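Local coordinates for protein transcriptional regulator, TetR family (Legionella pneumophila subsp. pneumophila str. Philadelphia 1, PDB 3ON4) that probably binds DNA as a dimeric, all-helical transcriptional regulator of the TetR family, at residues A[26-29]-A[30-33]; A[60-63]-A[64-68]; A[134-137]-A[138-141]. One frame throughout, in Å; residues are numbered along the deposited sequence.

In the fold
The three contacts follow one another along the chain without touching. Contact 1 is the turn between helix 11-26 and helix 33-40, at the entrance to the predicted helix-turn-helix. Contact 2 lies on helix 54-77, which leads from the probable DNA-binding part into the protein body, about 17 Å from contact 1. Contact 3, on helix 121-144 in the C-terminal domain, is about 18 Å from contact 2 and about 30 Å from contact 1, all centre to centre; contacts 1 and 3 lie on opposite sides of the chain's centre. A sodium ion bound at Ser114 and Asp115 lies about 6 Å from Gly27 and about 13 Å from the Ile62 side chain, nearest atoms.

Contact 1 (A[26-29]-A[30-33]); sequences DGYN and AFSF
Ala30 N turns back on Gly27 O in a 3.0 Å hydrogen bond with an N-H...O angle of 152°, closing a type I beta turn over residues 27-30. The turn joins helix 11-26 to helix 33-40, leading into the predicted helix-turn-helix of this TetR-family protein. Gly27 leaves the first helix with positive phi, a backbone conformation that leaves no room for a CB beside Asp26 O. Beyond the turn, Phe31 swings its ring back toward Tyr28: CG sits between the backbone N and the carbonyl carbon (chi1 85°), and the ring presents its edge to the Tyr28 face in an offset edge-to-face pair. The planes stand at 73° with centroids 5.9 Å apart, and the nearest side-chain atoms are Tyr28 CD1 and Phe31 CE1 at 3.8 Å. Gly27 O approaches the rim of the Phe31 ring almost in the ring plane. Lys54 joins both rings by cation-pi contacts and donates hydrogen bonds to the carbonyl oxygens of Tyr28 and Phe31. Asn29 ND2 hydrogen-bonds to Ser118 OG of the same chain, while Ala30 packs on Ser118 of the second subunit. Ala30 CB lies 3.4 Å from Asp26 O, and one water donates to both Asp26 OD2, at 2.7 Å, and Ala30 O.

Contact 2 (A[60-63]-A[64-68]); sequences AVIS and WHTDK
Thr66 reaches back one turn to Ile62, and its hydroxyl donates to Ile62 O at an OG1-to-O distance of 2.9 Å. The same oxygen accepts the regular helical bond from Thr66 N, so two donors from one residue grip it from opposite faces of its carbonyl plane. Thr66 OG1 can do this because it lies beside its own backbone N (chi1 -56°), which also leaves it 3.9 Å from Ile62 CG2. This is the packed side: Ile62 is buried against Phe112 and, on helix 121-144, Ile123, and Thr66 meets Phe130 of the same helix. On a neighbouring flank Val61 and His65 are buried too, Val61 against Leu16 and Leu108, and His65 with ND1 hydrogen-bonded to Glu20 of helix 11-26. The Ser63-Asp67 side is looser and bridged by solvent. There a water donates to Ser63 O at 2.9 Å and to Asp67 OD1 at 2.8 Å, and accepts from Ser63 OG at 3.1 Å, linking the Ser63 hydroxyl and carbonyl to the Asp67 carboxylate one turn on. On a further flank, Lys68 lays its CE over one face of the Trp64 ring, 3.7 Å above the plane, while its NZ goes on to a salt bridge with Glu20. Bonds from residue i+4 back to residue i run throughout, as in any alpha-helix; here they build helix 54-77, the long helix that in the TetR fold connects the DNA-binding domain with the C-terminal domain.

Contact 3 (A[134-137]-A[138-141]); sequences IIEW and LKGV
Val141 and Trp137 meet one turn apart on helix 121-144, part of the all-helical C-terminal domain of the TetR fold. The methyl CG2 of Val141 sits over the face of the indole's six-membered ring, 3.7 Å from the centroid and 9° off the ring normal, a clear CH-pi contact. The indole gets there by placing CG opposite its own backbone N (chi1 -173°), which stands the ring out from the helix with one face turned to the following turn. Leu138 meets the ring from another direction, its side chain running across that of Trp137, with CD2 3.8 Å from CZ3 of Trp137. Its other methyl, CD1, turns to Ile134, and those two side chains lie side by side and point the same way, with Ile134 CG2 3.9 Å from Leu138 CD1. This apolar side faces other helices: Ile134 packs on Phe91 and Leu73, Leu138 on Ile88 and Ala156, and Val141 on Ala84 and Ile88. At its polar edge the indole is held by helix 54-77, where NE1 hydrogen-bonds to Ser77. Ile135 packs on Leu153 and also on Phe178 of the second subunit. Glu136, exposed, bends at chi2 (54°) so that its carboxylate comes back toward Lys139, whose chain runs extended until its last torsion. The salt bridge is a long one, with Glu136 OE1 4.0 Å from Lys139 NZ and equally far from Lys139 CD.

Contact 1 (A[26-29]-A[30-33])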
loop_
_atom_site.group_PDB
_atom_site.type_symbol
_atom_site.label_atom_id
_atom_site.label_comp_id
_atom_site.label_asym_id
_atom_site.label_seq_id
_atom_site.Cartn_x
_atom_site.Cartn_y
_atom_site.Cartn_z
ATOM N N ASP A 26 11.265 -5.008 1.932
ATOM C CA ASP A 26 11.814 -4.114 0.891
ATOM C C ASP A 26 11.076 -4.125 -0.421
ATOM O O ASP A 26 11.181 -3.151 -1.192
ATOM C CB ASP A 26 13.262 -4.496 0.576
ATOM C CG ASP A 26 14.192 -4.328 1.756
ATOM O OD1 ASP A 26 13.910 -3.542 2.694
ATOM O OD2 ASP A 26 15.242 -5.005 1.742
ATOM N N GLY A 27 10.369 -5.216 -0.706
ATOM C CA GLY A 27 9.590 -5.335 -1.935
ATOM C C GLY A 27 10.289 -6.204 -2.959
ATOM O O GLY A 27 11.507 -6.294 -2.963
ATOM N N TYR A 28 9.497 -6.832 -3.827
ATOM C CA TYR A 28 9.978 -7.788 -4.830
ATOM C C TYR A 28 11.050 -7.244 -5.755
ATOM O O TYR A 28 11.942 -7.964 -6.119
ATOM C CB TYR A 28 8.791 -8.249 -5.671
ATOM C CG TYR A 28 9.087 -9.298 -6.727
ATOM C CD1 TYR A 28 9.219 -10.645 -6.389
ATOM C CD2 TYR A 28 9.220 -8.954 -8.058
ATOM C CE1 TYR A 28 9.477 -11.612 -7.354
ATOM C CE2 TYR A 28 9.482 -9.917 -9.025
ATOM C CZ TYR A 28 9.605 -11.251 -8.656
ATOM O OH TYR A 28 9.855 -12.189 -9.626
ATOM N N ASN A 29 10.941 -5.985 -6.164
ATOM C CA ASN A 29 11.920 -5.368 -7.068
ATOM C C ASN A 29 13.171 -4.809 -6.345
ATOM O O ASN A 29 14.011 -4.135 -6.950
ATOM C CB ASN A 29 11.253 -4.265 -7.892
ATOM C CG ASN A 29 10.192 -4.810 -8.839
ATOM O OD1 ASN A 29 10.407 -5.842 -9.494
ATOM N ND2 ASN A 29 9.052 -4.119 -8.925
ATOM N N ALA A 30 13.262 -5.081 -5.043
ATOM C CA ALA A 30 14.368 -4.631 -4.234
ATOM C C ALA A 30 15.080 -5.778 -3.511
ATOM O O ALA A 30 15.734 -5.548 -2.490
ATOM C CB ALA A 30 13.860 -3.626 -3.205
ATOM N N PHE A 31 14.950 -7.013 -3.984
ATOM C CA PHE A 31 15.842 -8.065 -3.517
ATOM C C PHE A 31 16.266 -8.894 -4.714
ATOM O O PHE A 31 15.630 -8.848 -5.770
ATOM C CB PHE A 31 15.174 -8.956 -2.477
ATOM C CG PHE A 31 14.363 -10.068 -3.085
ATOM C CD1 PHE A 31 13.098 -9.827 -3.579
ATOM C CD2 PHE A 31 14.898 -11.348 -3.205
ATOM C CE1 PHE A 31 12.351 -10.843 -4.184
ATOM C CE2 PHE A 31 14.167 -12.374 -3.829
ATOM C CZ PHE A 31 12.890 -12.122 -4.300
ATOM N N SER A 32 17.332 -9.656 -4.538
ATOM C CA SER A 32 17.871 -10.513 -5.588
ATOM C C SER A 32 18.196 -11.891 -5.015
ATOM O O SER A 32 18.302 -12.058 -3.815
ATOM C CB SER A 32 19.144 -9.895 -6.162
ATOM O OG SER A 32 20.213 -10.010 -5.235
ATOM N N PHE A 33 18.394 -12.865 -5.880
ATOM C CA PHE A 33 18.878 -14.183 -5.435
ATOM C C PHE A 33 20.188 -14.080 -4.657
ATOM O O PHE A 33 20.409 -14.812 -3.691
ATOM C CB PHE A 33 19.088 -15.083 -6.639
ATOM C CG PHE A 33 17.824 -15.723 -7.147
ATOM C CD1 PHE A 33 16.563 -15.228 -6.802
ATOM C CD2 PHE A 33 17.901 -16.830 -7.980
ATOM C CE1 PHE A 33 15.411 -15.825 -7.288
ATOM C CE2 PHE A 33 16.742 -17.433 -8.456
ATOM C CZ PHE A 33 15.500 -16.923 -8.115
HETATM O O HOH W 1 15.981 -6.864 -0.067
#

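Contact 2 (A[60-63]-A[64-68])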
loop_
_atom_site.group_PDB
_atom_site.type_symbol
_atom_site.label_atom_id
_atom_site.label_comp_id
_atom_site.label_asym_id
_atom_site.label_seq_id
_atom_site.Cartn_x
_atom_site.Cartn_y
_atom_site.Cartn_z
ATOM N N ALA A 60 5.916 -19.012 -5.854
ATOM C CA ALA A 60 6.000 -19.976 -4.771
ATOM C C ALA A 60 5.891 -19.303 -3.375
ATOM O O ALA A 60 5.221 -19.828 -2.483
ATOM C CB ALA A 60 7.312 -20.816 -4.899
ATOM N N VAL A 61 6.509 -18.133 -3.201
ATOM C CA VAL A 61 6.433 -17.397 -1.939
ATOM C C VAL A 61 4.977 -16.982 -1.652
ATOM O O VAL A 61 4.473 -17.184 -0.550
ATOM C CB VAL A 61 7.330 -16.129 -1.952
ATOM C CG1 VAL A 61 7.020 -15.229 -0.735
ATOM C CG2 VAL A 61 8.806 -16.536 -1.972
ATOM N N ILE A 62 4.290 -16.434 -2.647
ATOM C CA ILE A 62 2.921 -15.962 -2.398
ATOM C C ILE A 62 2.015 -17.164 -2.141
ATOM O O ILE A 62 1.183 -17.125 -1.248
ATOM C CB ILE A 62 2.323 -15.118 -3.518
ATOM C CG1 ILE A 62 3.177 -13.905 -3.817
ATOM C CG2 ILE A 62 0.902 -14.632 -3.101
ATOM C CD1 ILE A 62 2.914 -13.283 -5.217
ATOM N N SER A 63 2.192 -18.236 -2.912
ATOM C CA SER A 63 1.383 -19.429 -2.738
ATOM C C SER A 63 1.529 -20.034 -1.320
ATOM O O SER A 63 0.528 -20.362 -0.666
ATOM C CB SER A 63 1.712 -20.458 -3.833
ATOM O OG SER A 63 0.906 -21.614 -3.712
ATOM N N TRP A 64 2.782 -20.166 -0.859
ATOM C CA TRP A 64 3.081 -20.628 0.486
ATOM C C TRP A 64 2.461 -19.731 1.569
ATOM O O TRP A 64 1.802 -20.212 2.521
ATOM C CB TRP A 64 4.587 -20.624 0.651
ATOM C CG TRP A 64 5.100 -21.087 1.948
ATOM C CD1 TRP A 64 4.759 -22.231 2.613
ATOM C CD2 TRP A 64 6.111 -20.447 2.731
ATOM N NE1 TRP A 64 5.478 -22.326 3.786
ATOM C CE2 TRP A 64 6.326 -21.247 3.873
ATOM C CE3 TRP A 64 6.854 -19.258 2.583
ATOM C CZ2 TRP A 64 7.255 -20.901 4.867
ATOM C CZ3 TRP A 64 7.765 -18.919 3.566
ATOM C CH2 TRP A 64 7.963 -19.736 4.690
ATOM N N HIS A 65 2.650 -18.422 1.407
ATOM C CA HIS A 65 2.144 -17.458 2.373
ATOM C C HIS A 65 0.626 -17.523 2.455
ATOM O O HIS A 65 0.071 -17.456 3.551
ATOM C CB HIS A 65 2.560 -16.038 1.974
ATOM C CG HIS A 65 2.221 -14.980 2.985
ATOM N ND1 HIS A 65 3.028 -14.697 4.062
ATOM C CD2 HIS A 65 1.212 -14.074 3.028
ATOM C CE1 HIS A 65 2.510 -13.693 4.750
ATOM N NE2 HIS A 65 1.412 -13.289 4.138
ATOM N N THR A 66 -0.039 -17.617 1.306
ATOM C CA THR A 66 -1.505 -17.732 1.270
ATOM C C THR A 66 -1.999 -18.995 1.991
ATOM O O THR A 66 -2.985 -18.951 2.735
ATOM C CB THR A 66 -2.047 -17.709 -0.165
ATOM O OG1 THR A 66 -1.602 -16.506 -0.827
ATOM C CG2 THR A 66 -3.597 -17.761 -0.167
ATOM N N ASP A 67 -1.304 -20.110 1.783
ATOM C CA ASP A 67 -1.627 -21.345 2.470
ATOM C C ASP A 67 -1.494 -21.206 3.989
ATOM O O ASP A 67 -2.313 -21.734 4.732
ATOM C CB ASP A 67 -0.719 -22.481 1.991
ATOM C CG ASP A 67 -1.113 -23.020 0.623
ATOM O OD1 ASP A 67 -2.216 -22.701 0.116
ATOM O OD2 ASP A 67 -0.308 -23.793 0.061
ATOM N N LYS A 68 -0.443 -20.531 4.435
ATOM C CA LYS A 68 -0.225 -20.276 5.853
ATOM C C LYS A 68 -1.329 -19.410 6.451
ATOM O O LYS A 68 -1.866 -19.743 7.514
ATOM C CB LYS A 68 1.117 -19.606 6.111
ATOM C CG LYS A 68 2.311 -20.538 5.900
ATOM C CD LYS A 68 3.581 -19.982 6.520
ATOM C CE LYS A 68 4.159 -18.810 5.735
ATOM N NZ LYS A 68 5.422 -18.326 6.386
HETATM O O HOH W 2 -1.803 -21.255 -2.187
#

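Contact 3 (A[134-137]-A[138-141])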
loop_
_atom_site.group_PDB
_atom_site.type_symbol
_atom_site.label_atom_id
_atom_site.label_comp_id
_atom_site.label_asym_id
_atom_site.label_seq_id
_atom_site.Cartn_x
_atom_site.Cartn_y
_atom_site.Cartn_z
ATOM N N ILE A 134 -8.858 -13.599 1.583
ATOM C CA ILE A 134 -9.053 -12.773 2.764
ATOM C C ILE A 134 -10.443 -12.155 2.770
ATOM O O ILE A 134 -11.142 -12.216 3.775
ATOM C CB ILE A 134 -7.992 -11.646 2.892
ATOM C CG1 ILE A 134 -6.574 -12.200 3.119
ATOM C CG2 ILE A 134 -8.385 -10.634 4.006
ATOM C CD1 ILE A 134 -6.376 -12.932 4.387
ATOM N N ILE A 135 -10.845 -11.590 1.628
ATOM C CA ILE A 135 -12.140 -10.937 1.474
ATOM C C ILE A 135 -13.296 -11.931 1.656
ATOM O O ILE A 135 -14.241 -11.663 2.420
ATOM C CB ILE A 135 -12.201 -10.202 0.123
ATOM C CG1 ILE A 135 -11.209 -9.021 0.161
ATOM C CG2 ILE A 135 -13.638 -9.787 -0.233
ATOM C CD1 ILE A 135 -10.902 -8.457 -1.173
ATOM N N GLU A 136 -13.192 -13.101 1.017
ATOM C CA GLU A 136 -14.186 -14.165 1.200
ATOM C C GLU A 136 -14.282 -14.600 2.671
ATOM O O GLU A 136 -15.385 -14.755 3.189
ATOM C CB GLU A 136 -13.876 -15.369 0.295
ATOM C CG GLU A 136 -14.894 -16.528 0.371
ATOM C CD GLU A 136 -16.327 -16.085 0.115
ATOM O OE1 GLU A 136 -16.546 -15.231 -0.785
ATOM O OE2 GLU A 136 -17.228 -16.569 0.833
ATOM N N TRP A 137 -13.145 -14.776 3.345
ATOM C CA TRP A 137 -13.163 -15.152 4.774
ATOM C C TRP A 137 -13.872 -14.095 5.633
ATOM O O TRP A 137 -14.776 -14.405 6.422
ATOM C CB TRP A 137 -11.745 -15.331 5.284
ATOM C CG TRP A 137 -11.717 -15.856 6.661
ATOM C CD1 TRP A 137 -11.821 -17.166 7.052
ATOM C CD2 TRP A 137 -11.590 -15.088 7.856
ATOM N NE1 TRP A 137 -11.771 -17.254 8.419
ATOM C CE2 TRP A 137 -11.635 -15.991 8.939
ATOM C CE3 TRP A 137 -11.483 -13.714 8.121
ATOM C CZ2 TRP A 137 -11.537 -15.574 10.258
ATOM C CZ3 TRP A 137 -11.387 -13.296 9.434
ATOM C CH2 TRP A 137 -11.405 -14.227 10.493
ATOM N N LEU A 138 -13.477 -12.844 5.454
ATOM C CA LEU A 138 -14.113 -11.703 6.151
ATOM C C LEU A 138 -15.630 -11.585 5.900
ATOM O O LEU A 138 -16.423 -11.422 6.846
ATOM C CB LEU A 138 -13.403 -10.386 5.756
ATOM C CG LEU A 138 -12.019 -10.097 6.333
ATOM C CD1 LEU A 138 -11.390 -8.838 5.725
ATOM C CD2 LEU A 138 -12.138 -9.969 7.861
ATOM N N LYS A 139 -16.034 -11.666 4.626
ATOM C CA LYS A 139 -17.445 -11.649 4.225
ATOM C C LYS A 139 -18.230 -12.759 4.905
ATOM O O LYS A 139 -19.329 -12.534 5.438
ATOM C CB LYS A 139 -17.577 -11.813 2.708
ATOM C CG LYS A 139 -19.019 -11.931 2.177
ATOM C CD LYS A 139 -18.948 -12.452 0.743
ATOM C CE LYS A 139 -20.288 -12.658 0.131
ATOM N NZ LYS A 139 -20.273 -13.839 -0.793
ATOM N N GLY A 140 -17.670 -13.963 4.887
ATOM C CA GLY A 140 -18.320 -15.117 5.544
ATOM C C GLY A 140 -18.526 -14.948 7.047
ATOM O O GLY A 140 -19.600 -15.275 7.574
ATOM N N VAL A 141 -17.505 -14.461 7.739
ATOM C CA VAL A 141 -17.591 -14.208 9.181
ATOM C C VAL A 141 -18.694 -13.176 9.447
ATOM O O VAL A 141 -19.534 -13.343 10.340
ATOM C CB VAL A 141 -16.220 -13.703 9.747
ATOM C CG1 VAL A 141 -16.379 -13.209 11.164
ATOM C CG2 VAL A 141 -15.165 -14.821 9.712
#